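Local coordinates for protein phenyl-3-pyruvate decarboxylase (Azospirillum brasilense, PDB 2NXW) that catalyses the decarboxylation of 2-keto acids such as indole-3-pyruvate to the aldehyde and carbon dioxide, using thiamine diphosphate and a magnesium ion, at residues R173-P178 with A320-V325; A151-D156 with A166-A171; P225-C230 with Q247-P252; D206-C211 with A333-A338. All blocks are in the same frame, centred on the assembly; numbering follows the deposited sequence.

Contact 1 of 4, residues R173-P178 with A320-V325; sequences RAQSRP and AFDRAV. Unlike the reference sequence in segment 173-178: Gln175 (reference Leu).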
loop_
_atom_site.group_PDB
_atom_site.type_symbol
_atom_site.label_atom_id
_atom_site.label_comp_id
_atom_site.label_asym_id
_atom_site.label_seq_id
_atom_site.Cartn_x
_atom_site.Cartn_y
_atom_site.Cartn_z
ATOM N N ARG A 173 19.460 -18.537 9.529
ATOM C CA ARG A 173 19.532 -19.990 9.659
ATOM C C ARG A 173 18.182 -20.625 9.973
ATOM O O ARG A 173 17.910 -21.760 9.563
ATOM C CB ARG A 173 20.552 -20.361 10.747
ATOM C CG ARG A 173 21.999 -20.306 10.275
ATOM C CD ARG A 173 22.939 -19.750 11.330
ATOM N NE ARG A 173 22.996 -20.562 12.542
ATOM C CZ ARG A 173 23.616 -21.733 12.645
ATOM N NH1 ARG A 173 24.248 -22.257 11.601
ATOM N NH2 ARG A 173 23.617 -22.378 13.806
ATOM N N ALA A 174 17.321 -19.891 10.669
ATOM C CA ALA A 174 16.024 -20.435 11.036
ATOM C C ALA A 174 15.034 -20.484 9.890
ATOM O O ALA A 174 14.182 -21.364 9.848
ATOM C CB ALA A 174 15.430 -19.649 12.206
ATOM N N GLN A 175 15.147 -19.546 8.954
ATOM C CA GLN A 175 14.215 -19.523 7.837
ATOM C C GLN A 175 14.884 -19.686 6.488
ATOM O O GLN A 175 14.205 -19.698 5.471
ATOM C CB GLN A 175 13.389 -18.234 7.860
ATOM C CG GLN A 175 12.357 -18.196 8.991
ATOM C CD GLN A 175 11.174 -19.137 8.765
ATOM O OE1 GLN A 175 11.304 -20.195 8.137
ATOM N NE2 GLN A 175 10.013 -18.761 9.296
ATOM N N SER A 176 16.207 -19.811 6.485
ATOM C CA SER A 176 16.963 -19.990 5.242
ATOM C C SER A 176 16.657 -18.894 4.217
ATOM O O SER A 176 16.285 -19.177 3.077
ATOM C CB SER A 176 16.672 -21.376 4.649
ATOM O OG SER A 176 17.633 -21.726 3.663
ATOM N N ARG A 177 16.806 -17.643 4.640
ATOM C CA ARG A 177 16.570 -16.485 3.777
ATOM C C ARG A 177 17.664 -15.466 4.066
ATOM O O ARG A 177 18.290 -15.489 5.122
ATOM C CB ARG A 177 15.241 -15.820 4.098
ATOM C CG ARG A 177 14.030 -16.720 4.136
ATOM C CD ARG A 177 13.235 -16.615 2.862
ATOM N NE ARG A 177 11.891 -17.164 3.020
ATOM C CZ ARG A 177 11.109 -17.506 2.005
ATOM N NH1 ARG A 177 11.542 -17.354 0.760
ATOM N NH2 ARG A 177 9.903 -18.011 2.225
ATOM N N PRO A 178 17.897 -14.537 3.140
ATOM C CA PRO A 178 18.926 -13.511 3.320
ATOM C C PRO A 178 18.613 -12.568 4.474
ATOM O O PRO A 178 17.446 -12.388 4.840
ATOM C CB PRO A 178 18.909 -12.750 1.991
ATOM C CG PRO A 178 18.353 -13.711 1.031
ATOM C CD PRO A 178 17.300 -14.457 1.797
ATOM N N ALA A 320 4.374 -28.186 4.501
ATOM C CA ALA A 320 5.279 -27.933 5.618
ATOM C C ALA A 320 6.346 -26.998 5.064
ATOM O O ALA A 320 7.124 -27.391 4.193
ATOM C CB ALA A 320 5.899 -29.246 6.111
ATOM N N PHE A 321 6.391 -25.773 5.575
ATOM C CA PHE A 321 7.321 -24.769 5.057
ATOM C C PHE A 321 7.371 -23.563 5.987
ATOM O O PHE A 321 6.396 -23.277 6.671
ATOM C CB PHE A 321 6.804 -24.329 3.684
ATOM C CG PHE A 321 7.712 -23.398 2.940
ATOM C CD1 PHE A 321 8.920 -23.845 2.420
ATOM C CD2 PHE A 321 7.327 -22.082 2.711
ATOM C CE1 PHE A 321 9.733 -22.996 1.674
ATOM C CE2 PHE A 321 8.129 -21.218 1.965
ATOM C CZ PHE A 321 9.334 -21.677 1.445
ATOM N N ASP A 322 8.497 -22.854 5.999
ATOM C CA ASP A 322 8.652 -21.656 6.825
ATOM C C ASP A 322 8.262 -21.853 8.290
ATOM O O ASP A 322 7.644 -20.981 8.900
ATOM C CB ASP A 322 7.842 -20.485 6.237
ATOM C CG ASP A 322 8.601 -19.712 5.164
ATOM O OD1 ASP A 322 9.824 -19.916 5.022
ATOM O OD2 ASP A 322 7.963 -18.883 4.477
ATOM N N ARG A 323 8.642 -23.001 8.841
ATOM C CA ARG A 323 8.370 -23.353 10.236
ATOM C C ARG A 323 6.890 -23.438 10.596
ATOM O O ARG A 323 6.505 -23.144 11.727
ATOM C CB ARG A 323 9.088 -22.381 11.186
ATOM C CG ARG A 323 10.612 -22.433 11.077
ATOM C CD ARG A 323 11.294 -21.479 12.058
ATOM N NE ARG A 323 11.142 -21.896 13.453
ATOM C CZ ARG A 323 11.883 -22.814 14.066
ATOM N NH1 ARG A 323 12.861 -23.439 13.421
ATOM N NH2 ARG A 323 11.642 -23.109 15.340
ATOM N N ALA A 324 6.069 -23.845 9.635
ATOM C CA ALA A 324 4.638 -24.017 9.855
ATOM C C ALA A 324 4.167 -25.187 9.010
ATOM O O ALA A 324 4.891 -25.660 8.133
ATOM C CB ALA A 324 3.869 -22.745 9.470
ATOM N N VAL A 325 2.965 -25.676 9.289
ATOM C CA VAL A 325 2.404 -26.770 8.518
ATOM C C VAL A 325 0.932 -26.487 8.290
ATOM O O VAL A 325 0.174 -26.292 9.244
ATOM C CB VAL A 325 2.545 -28.130 9.245
ATOM C CG1 VAL A 325 1.965 -29.237 8.381
ATOM C CG2 VAL A 325 4.014 -28.415 9.550
HETATM O O HOH W 1 13.970 -23.881 10.819
HETATM O O HOH W 2 10.964 -17.338 5.673
#

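Contact 2 of 4, residues A151-D156 with A166-A171; sequences AQARLD and ARVLGA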
loop_
_atom_site.group_PDB
_atom_site.type_symbol
_atom_site.label_atom_id
_atom_site.label_comp_id
_atom_site.label_asym_id
_atom_site.label_seq_id
_atom_site.Cartn_x
_atom_site.Cartn_y
_atom_site.Cartn_z
ATOM N N ALA A 151 15.490 -10.503 8.272
ATOM C CA ALA A 151 15.900 -9.804 9.478
ATOM C C ALA A 151 16.954 -8.791 9.089
ATOM O O ALA A 151 17.691 -9.000 8.119
ATOM C CB ALA A 151 16.463 -10.791 10.499
ATOM N N GLN A 152 17.031 -7.704 9.848
ATOM C CA GLN A 152 17.995 -6.652 9.580
ATOM C C GLN A 152 18.504 -6.060 10.881
ATOM O O GLN A 152 17.830 -6.124 11.913
ATOM C CB GLN A 152 17.355 -5.495 8.805
ATOM C CG GLN A 152 16.493 -5.845 7.599
ATOM C CD GLN A 152 15.113 -6.334 7.988
ATOM O OE1 GLN A 152 14.487 -5.801 8.918
ATOM N NE2 GLN A 152 14.617 -7.339 7.272
ATOM N N ALA A 153 19.691 -5.470 10.826
ATOM C CA ALA A 153 20.225 -4.789 11.988
ATOM C C ALA A 153 21.246 -3.755 11.568
ATOM O O ALA A 153 22.008 -3.963 10.625
ATOM C CB ALA A 153 20.862 -5.783 12.966
ATOM N N ARG A 154 21.224 -2.614 12.246
ATOM C CA ARG A 154 22.208 -1.576 12.024
ATOM C C ARG A 154 23.096 -1.725 13.255
ATOM O O ARG A 154 22.635 -1.533 14.380
ATOM C CB ARG A 154 21.571 -0.185 12.000
ATOM C CG ARG A 154 22.620 0.910 11.937
ATOM C CD ARG A 154 22.034 2.308 11.852
ATOM N NE ARG A 154 23.103 3.300 11.940
ATOM C CZ ARG A 154 22.941 4.604 11.749
ATOM N NH1 ARG A 154 21.741 5.090 11.456
ATOM N NH2 ARG A 154 23.986 5.422 11.851
ATOM N N LEU A 155 24.355 -2.087 13.047
ATOM C CA LEU A 155 25.275 -2.291 14.154
ATOM C C LEU A 155 25.949 -0.976 14.543
ATOM O O LEU A 155 27.154 -0.789 14.345
ATOM C CB LEU A 155 26.308 -3.352 13.766
ATOM C CG LEU A 155 25.704 -4.675 13.270
ATOM C CD1 LEU A 155 26.816 -5.661 12.938
ATOM C CD2 LEU A 155 24.782 -5.255 14.333
ATOM N N ASP A 156 25.155 -0.078 15.118
ATOM C CA ASP A 156 25.642 1.235 15.523
ATOM C C ASP A 156 25.847 1.391 17.031
ATOM O O ASP A 156 26.095 2.496 17.517
ATOM C CB ASP A 156 24.680 2.322 15.036
ATOM C CG ASP A 156 23.262 2.116 15.532
ATOM O OD1 ASP A 156 23.049 1.314 16.466
ATOM O OD2 ASP A 156 22.351 2.773 14.988
ATOM N N ALA A 166 23.870 -12.206 16.568
ATOM C CA ALA A 166 23.339 -13.539 16.817
ATOM C C ALA A 166 21.872 -13.624 16.403
ATOM O O ALA A 166 21.436 -14.630 15.839
ATOM C CB ALA A 166 23.491 -13.904 18.303
ATOM N N ARG A 167 21.110 -12.569 16.673
ATOM C CA ARG A 167 19.697 -12.570 16.313
ATOM C C ARG A 167 19.504 -12.626 14.794
ATOM O O ARG A 167 18.726 -13.431 14.280
ATOM C CB ARG A 167 18.994 -11.320 16.856
ATOM C CG ARG A 167 17.535 -11.192 16.400
ATOM C CD ARG A 167 16.872 -9.908 16.895
ATOM N NE ARG A 167 17.413 -8.689 16.293
ATOM C CZ ARG A 167 17.156 -8.285 15.051
ATOM N NH1 ARG A 167 16.365 -9.006 14.272
ATOM N NH2 ARG A 167 17.679 -7.152 14.599
ATOM N N VAL A 168 20.223 -11.769 14.087
ATOM C CA VAL A 168 20.094 -11.712 12.639
ATOM C C VAL A 168 20.635 -12.956 11.937
ATOM O O VAL A 168 19.974 -13.487 11.035
ATOM C CB VAL A 168 20.761 -10.437 12.102
ATOM C CG1 VAL A 168 20.752 -10.428 10.570
ATOM C CG2 VAL A 168 19.994 -9.217 12.617
ATOM N N LEU A 169 21.817 -13.425 12.329
ATOM C CA LEU A 169 22.354 -14.622 11.697
ATOM C C LEU A 169 21.474 -15.809 12.059
ATOM O O LEU A 169 21.305 -16.734 11.263
ATOM C CB LEU A 169 23.794 -14.882 12.133
ATOM C CG LEU A 169 24.791 -13.782 11.775
ATOM C CD1 LEU A 169 26.195 -14.282 12.067
ATOM C CD2 LEU A 169 24.650 -13.403 10.289
ATOM N N GLY A 170 20.901 -15.774 13.263
ATOM C CA GLY A 170 20.032 -16.847 13.698
ATOM C C GLY A 170 18.776 -16.906 12.857
ATOM O O GLY A 170 18.262 -17.990 12.578
ATOM N N ALA A 171 18.278 -15.740 12.452
ATOM C CA ALA A 171 17.080 -15.662 11.619
ATOM C C ALA A 171 17.387 -16.229 10.224
ATOM O O ALA A 171 16.559 -16.921 9.639
ATOM C CB ALA A 171 16.614 -14.211 11.505
HETATM O O HOH W 3 15.030 -7.753 12.037
#

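Contact 3 of 4, residues P225-C230 with Q247-P252; sequences PVLMVC and QRLGVP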
loop_
_atom_site.group_PDB
_atom_site.type_symbol
_atom_site.label_atom_id
_atom_site.label_comp_id
_atom_site.label_asym_id
_atom_site.label_seq_id
_atom_site.Cartn_x
_atom_site.Cartn_y
_atom_site.Cartn_z
ATOM N N PRO A 225 -1.665 -40.940 -2.208
ATOM C CA PRO A 225 -0.777 -40.017 -1.503
ATOM C C PRO A 225 0.569 -39.905 -2.207
ATOM O O PRO A 225 1.012 -40.835 -2.883
ATOM C CB PRO A 225 -0.653 -40.650 -0.122
ATOM C CG PRO A 225 -0.736 -42.121 -0.428
ATOM C CD PRO A 225 -1.868 -42.178 -1.433
ATOM N N VAL A 226 1.205 -38.752 -2.050
ATOM C CA VAL A 226 2.506 -38.509 -2.647
ATOM C C VAL A 226 3.363 -37.702 -1.685
ATOM O O VAL A 226 2.896 -36.711 -1.121
ATOM C CB VAL A 226 2.386 -37.699 -3.961
ATOM C CG1 VAL A 226 3.781 -37.306 -4.457
ATOM C CG2 VAL A 226 1.639 -38.504 -5.007
ATOM N N LEU A 227 4.607 -38.134 -1.491
ATOM C CA LEU A 227 5.534 -37.394 -0.637
ATOM C C LEU A 227 6.481 -36.630 -1.564
ATOM O O LEU A 227 7.168 -37.238 -2.385
ATOM C CB LEU A 227 6.361 -38.330 0.261
ATOM C CG LEU A 227 7.504 -37.621 1.006
ATOM C CD1 LEU A 227 6.905 -36.674 2.039
ATOM C CD2 LEU A 227 8.410 -38.623 1.696
ATOM N N MET A 228 6.488 -35.303 -1.453
ATOM C CA MET A 228 7.384 -34.466 -2.255
ATOM C C MET A 228 8.526 -33.967 -1.372
ATOM O O MET A 228 8.296 -33.370 -0.316
ATOM C CB MET A 228 6.636 -33.270 -2.846
ATOM C CG MET A 228 5.563 -33.649 -3.840
ATOM S SD MET A 228 5.239 -32.308 -5.017
ATOM C CE MET A 228 6.590 -32.565 -6.156
ATOM N N VAL A 229 9.758 -34.236 -1.797
ATOM C CA VAL A 229 10.940 -33.819 -1.054
ATOM C C VAL A 229 11.408 -32.527 -1.715
ATOM O O VAL A 229 11.730 -32.493 -2.907
ATOM C CB VAL A 229 12.006 -34.927 -1.091
ATOM C CG1 VAL A 229 13.276 -34.469 -0.400
ATOM C CG2 VAL A 229 11.443 -36.169 -0.397
ATOM N N CYS A 230 11.458 -31.467 -0.918
ATOM C CA CYS A 230 11.723 -30.138 -1.442
ATOM C C CYS A 230 12.913 -29.354 -0.887
ATOM O O CYS A 230 13.720 -29.889 -0.123
ATOM C CB CYS A 230 10.416 -29.354 -1.301
ATOM S SG CYS A 230 8.925 -30.402 -1.644
ATOM N N GLN A 247 11.037 -44.178 3.499
ATOM C CA GLN A 247 10.938 -45.626 3.530
ATOM C C GLN A 247 9.798 -46.063 4.451
ATOM O O GLN A 247 8.997 -46.925 4.086
ATOM C CB GLN A 247 12.267 -46.238 3.991
ATOM C CG GLN A 247 12.250 -47.763 4.110
ATOM C CD GLN A 247 13.638 -48.347 4.360
ATOM O OE1 GLN A 247 14.359 -47.914 5.266
ATOM N NE2 GLN A 247 14.012 -49.338 3.560
ATOM N N ARG A 248 9.707 -45.456 5.630
ATOM C CA ARG A 248 8.661 -45.825 6.588
ATOM C C ARG A 248 7.249 -45.379 6.209
ATOM O O ARG A 248 6.274 -46.061 6.527
ATOM C CB ARG A 248 8.991 -45.272 7.976
ATOM C CG ARG A 248 10.302 -45.776 8.558
ATOM C CD ARG A 248 10.400 -45.460 10.045
ATOM N NE ARG A 248 11.708 -45.831 10.573
ATOM C CZ ARG A 248 12.008 -45.870 11.865
ATOM N NH1 ARG A 248 11.086 -45.565 12.771
ATOM N NH2 ARG A 248 13.232 -46.206 12.251
ATOM N N LEU A 249 7.133 -44.240 5.531
ATOM C CA LEU A 249 5.821 -43.720 5.163
ATOM C C LEU A 249 5.124 -44.570 4.103
ATOM O O LEU A 249 3.899 -44.617 4.042
ATOM C CB LEU A 249 5.960 -42.273 4.697
ATOM C CG LEU A 249 4.664 -41.479 4.551
ATOM C CD1 LEU A 249 3.954 -41.357 5.888
ATOM C CD2 LEU A 249 5.007 -40.100 4.028
ATOM N N GLY A 250 5.910 -45.228 3.257
ATOM C CA GLY A 250 5.351 -46.113 2.252
ATOM C C GLY A 250 4.522 -45.542 1.123
ATOM O O GLY A 250 3.645 -46.230 0.599
ATOM N N VAL A 251 4.779 -44.294 0.743
ATOM C CA VAL A 251 4.041 -43.674 -0.355
ATOM C C VAL A 251 5.008 -43.247 -1.453
ATOM O O VAL A 251 6.207 -43.132 -1.219
ATOM C CB VAL A 251 3.228 -42.434 0.121
ATOM C CG1 VAL A 251 2.304 -42.832 1.269
ATOM C CG2 VAL A 251 4.163 -41.316 0.563
ATOM N N PRO A 252 4.501 -43.040 -2.681
ATOM C CA PRO A 252 5.356 -42.622 -3.799
ATOM C C PRO A 252 6.122 -41.348 -3.468
ATOM O O PRO A 252 5.580 -40.431 -2.845
ATOM C CB PRO A 252 4.358 -42.414 -4.932
ATOM C CG PRO A 252 3.331 -43.471 -4.652
ATOM C CD PRO A 252 3.138 -43.347 -3.153
#

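Contact 4 of 4, residues D206-C211 with A333-A338; sequences DALAAC and ADIPLA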
loop_
_atom_site.group_PDB
_atom_site.type_symbol
_atom_site.label_atom_id
_atom_site.label_comp_id
_atom_site.label_asym_id
_atom_site.label_seq_id
_atom_site.Cartn_x
_atom_site.Cartn_y
_atom_site.Cartn_z
ATOM N N ASP A 206 3.133 -29.293 21.515
ATOM C CA ASP A 206 1.782 -29.839 21.474
ATOM C C ASP A 206 1.268 -29.846 20.042
ATOM O O ASP A 206 0.698 -30.838 19.585
ATOM C CB ASP A 206 0.832 -29.024 22.358
ATOM C CG ASP A 206 1.128 -29.184 23.838
ATOM O OD1 ASP A 206 1.269 -30.339 24.289
ATOM O OD2 ASP A 206 1.215 -28.160 24.551
ATOM N N ALA A 207 1.479 -28.735 19.338
ATOM C CA ALA A 207 1.042 -28.612 17.953
ATOM C C ALA A 207 1.809 -29.597 17.081
ATOM O O ALA A 207 1.265 -30.128 16.113
ATOM C CB ALA A 207 1.263 -27.190 17.451
ATOM N N LEU A 208 3.071 -29.827 17.427
ATOM C CA LEU A 208 3.910 -30.762 16.688
ATOM C C LEU A 208 3.317 -32.167 16.747
ATOM O O LEU A 208 3.188 -32.844 15.726
ATOM C CB LEU A 208 5.324 -30.776 17.271
ATOM C CG LEU A 208 6.304 -31.795 16.683
ATOM C CD1 LEU A 208 6.423 -31.583 15.176
ATOM C CD2 LEU A 208 7.660 -31.646 17.358
ATOM N N ALA A 209 2.947 -32.598 17.948
ATOM C CA ALA A 209 2.366 -33.923 18.137
ATOM C C ALA A 209 1.033 -34.075 17.406
ATOM O O ALA A 209 0.801 -35.070 16.713
ATOM C CB ALA A 209 2.181 -34.196 19.630
ATOM N N ALA A 210 0.158 -33.087 17.563
ATOM C CA ALA A 210 -1.143 -33.108 16.918
ATOM C C ALA A 210 -0.980 -33.102 15.401
ATOM O O ALA A 210 -1.652 -33.848 14.689
ATOM C CB ALA A 210 -1.965 -31.902 17.361
ATOM N N CYS A 211 -0.074 -32.259 14.916
ATOM C CA CYS A 211 0.183 -32.156 13.486
ATOM C C CYS A 211 0.674 -33.489 12.917
ATOM O O CYS A 211 0.168 -33.965 11.904
ATOM C CB CYS A 211 1.222 -31.062 13.237
ATOM S SG CYS A 211 1.624 -30.814 11.500
ATOM N N ALA A 333 1.426 -23.458 13.719
ATOM C CA ALA A 333 2.565 -22.556 13.756
ATOM C C ALA A 333 3.668 -23.101 14.656
ATOM O O ALA A 333 3.437 -23.993 15.470
ATOM C CB ALA A 333 2.118 -21.171 14.243
ATOM N N ASP A 334 4.871 -22.559 14.496
ATOM C CA ASP A 334 6.028 -22.960 15.282
ATOM C C ASP A 334 6.360 -24.444 15.183
ATOM O O ASP A 334 6.534 -25.133 16.189
ATOM C CB ASP A 334 5.830 -22.558 16.749
ATOM C CG ASP A 334 5.503 -21.087 16.904
ATOM O OD1 ASP A 334 6.012 -20.282 16.096
ATOM O OD2 ASP A 334 4.746 -20.734 17.833
ATOM N N ILE A 335 6.454 -24.928 13.951
ATOM C CA ILE A 335 6.790 -26.318 13.699
ATOM C C ILE A 335 7.989 -26.388 12.765
ATOM O O ILE A 335 7.846 -26.231 11.552
ATOM C CB ILE A 335 5.615 -27.078 13.053
ATOM C CG1 ILE A 335 4.441 -27.131 14.036
ATOM C CG2 ILE A 335 6.064 -28.480 12.631
ATOM C CD1 ILE A 335 3.309 -28.034 13.613
ATOM N N PRO A 336 9.191 -26.590 13.321
ATOM C CA PRO A 336 10.394 -26.678 12.490
ATOM C C PRO A 336 10.304 -27.961 11.676
ATOM O O PRO A 336 9.798 -28.968 12.159
ATOM C CB PRO A 336 11.524 -26.702 13.515
ATOM C CG PRO A 336 10.882 -27.335 14.724
ATOM C CD PRO A 336 9.518 -26.706 14.754
ATOM N N LEU A 337 10.772 -27.920 10.436
ATOM C CA LEU A 337 10.713 -29.091 9.577
ATOM C C LEU A 337 11.421 -30.301 10.194
ATOM O O LEU A 337 10.908 -31.415 10.134
ATOM C CB LEU A 337 11.318 -28.770 8.209
ATOM C CG LEU A 337 11.002 -29.791 7.111
ATOM C CD1 LEU A 337 9.506 -29.798 6.839
ATOM C CD2 LEU A 337 11.762 -29.450 5.839
ATOM N N ALA A 338 12.592 -30.084 10.786
ATOM C CA ALA A 338 13.326 -31.180 11.397
ATOM C C ALA A 338 12.500 -31.826 12.506
ATOM O O ALA A 338 12.536 -33.044 12.684
ATOM C CB ALA A 338 14.656 -30.684 11.952
#

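Contact 1 of 4, residues R173-P178 with A320-V325
Gln175, last residue of helix 161-175, and Arg177, two residues further on, reach across to Asp322 and Arg323, the two central residues of a type I' beta turn. The turn joins strands 317-321 and 324-327 as a tight hairpin, closed by backbone bonds in both directions between Phe321 and Ala324. The end of a helix packed on one sheet here meets the hairpin tip of another.

Asp322 carries most of the polar load. Its OD2 offers the syn lone pair to Arg177 NH2 at 3.1 Å, in the guanidinium plane, forming a salt bridge; OD1 has a weak bond to the same nitrogen. The carboxylate is nevertheless turned 55° from that plane. Lys110 makes a second salt bridge to OD1, so the aspartate lies between two cationic groups. Arginine suits the place because its three nitrogens can serve different acceptors: NH2 the carboxylate, NH1 Tyr107 O, and NE a water at 2.8 Å, which gives a weak bond to Asp322 OD1.

The backbone carbonyl of Asp322 receives a weak but nearly straight bond from Gln175 NE2 at 3.3 Å. CG of Gln175 is anti to the carbonyl carbon and the chain bends at chi2 (-72°), which brings the amide to the turn. Its OE1 sits 3.5 Å from Asp322 OD1, two acceptors that do not bond.

Arg323 lays CG and CD beside Gln175 and the helix end. Its NH2 bonds Pro202 O, and Asp322 N bonds Glu232. A water lying in the Arg323 guanidinium plane accepts from NH1 and donates to Ala174 O at 2.7 Å.

Contact 2 of 4, residues A151-D156 with A166-A171
Ala151, Ala153 and Val168 form the apolar side of the meeting between strand 152-154 and helix 161-175, the first strand and the helix of a beta-alpha-beta unit completed by strand 179-184. The two segments run nearly antiparallel, with axes 8.3 Å apart. Small side chains suit this spacing: the methyl groups of Ala151 and Ala171 meet at 3.6 Å between their CB atoms. Val168 spreads its two branches along the strand. With CG1 anti to the backbone N (chi1 175°), CG2 is directed to Ala153 CB, 3.6 Å away, while CG1 lies more loosely by Ala151. Ala153 also packs on Leu181 of the neighbouring strand.

The polar part belongs to Arg167. Its chain is extended up to chi3, where it bends and lays the guanidinium along the strand; NH2 then donates to Gln152 O at 2.9 Å. That oxygen lies near the guanidinium plane, but the donor is tilted 30° from the carbonyl plane. Val168 CG2 lies over one face of the same group, toward its rim, and Glu164, one turn back on the helix, forms a salt bridge with NH2.

A water supplies the remaining link, accepting from Arg167 NH1 at 2.9 Å and from the Gln152 backbone N. The CB of Gln152 is directed away from the helix, and its OE1 meets Lys160 of the third subunit.

Since strand 152-154 is the outermost of its sheet within the chain, Gln152 turns its N-H and C=O away from strand 179-184; the arginine and its water satisfy polar groups that a further strand could have paired.

Contact 3 of 4, residues P225-C230 with Q247-P252
Val251 stands between Pro225 and Leu227, one branch for each, where the chain leaving helix 239-249 returns to the sheet beside strand 225-229. This is the close of a beta-alpha-beta crossover in the central domain, whose next strand, 253-255, lies parallel to 225-229 at the sheet edge.

The two branches of Val251 face different partners. Its CG1 is anti to the carbonyl carbon (chi1 -55°) and rests on the ring of Pro225, 3.6 Å from CG; the two side chains cross obliquely. CG2, lying between the backbone N and the carbonyl carbon, faces the other way along the strand and meets Leu227 CB at 3.7 Å. A beta-branched residue suits the position, since its two methyl groups diverge close to the backbone. Leu227 points toward the returning segment, and Leu249 comes at the same CB from the helix end through CD2, a looser contact at 4.4 Å. Leu249 continues onto Leu216 and Met219 of helix 205-221, while Val226 faces away toward Leu286.

Gly250, the first residue past the helix, has positive phi, a conformation that suits glycine and turns the chain from Leu249 into Val251.

Pro252 brings its ring CD to 3.3 Å from Pro225 O. Proline has no N-H to give, but its carbonyl begins the pairing just ahead of strand 253-255. Leu227 N donates to Pro252 O at 2.8 Å, with an N-H...O angle of 175° and the donor placed nearly along the C=O axis.

Contact 4 of 4, residues D206-C211 with A333-A338
The first turns of helix 205-221 are met by the short connection between strand 330-333 and helix 337-346, and Ile335 is the residue of that connection that reaches Ala207, Leu208 and Cys211. Both branches of the isoleucine take part. CD1, at the end of an extended chain (chi2 -171°), enters between Ala207 and Cys211, which are one helical turn apart. Ile335 CD1 lies 3.7 Å from Cys211 CB and 3.9 Å from Cys211 SG. The same Ile335 CD1 touches the helix backbone at Ala207 O, 3.8 Å away, an oxygen already bonded to Cys211 N within the helix, so a methyl beside it leaves its helical bond intact. Ile335 CG2 meets Leu208 CD1 at 4.0 Å.

Small residues at 207 and 211 let the long arm of Ile335 come close to the helix, and the larger leucine bounds it on one side. Within the alpha/beta central domain, Ile335 sits where helix 205-221, the hairpin strands of the mixed sheet and helix 337-346 meet. Tyr332 and Val325 extend the apolar patch round Cys211 on the strands, and Leu340 does so from the following helix.

The connection itself is tightly folded. Asp334 has positive phi, which turns the backbone between the outermost strand and Ile335. Pro336 occupies the N-cap position, where its lack of an N-H costs the helix no bond. Ala333 approaches through its carbonyl, O lying 4.3 Å from Ala207 CB.

Contact 2 is the most buried and contact 1 a surface contact; contacts 3 and 4 are intermediate. Helix 161-175 serves two of them: contact 2 holds it to its own sheet, and contact 1 ties its C-terminal end to the hairpin of the mixed central sheet. Charge and water dominate in contact 1, whereas contact 2 joins small apolar residues with a single direct arginine bond and one water. Contact 3 lies near one edge of the central sheet and contact 4 near the other; contact 3 has one backbone bond, contact 4 apolar packing. Contacts 1 and 4 touch: Val325 packs on Ile335 and Cys211, and Arg323 O probably bonds to Ile335 N.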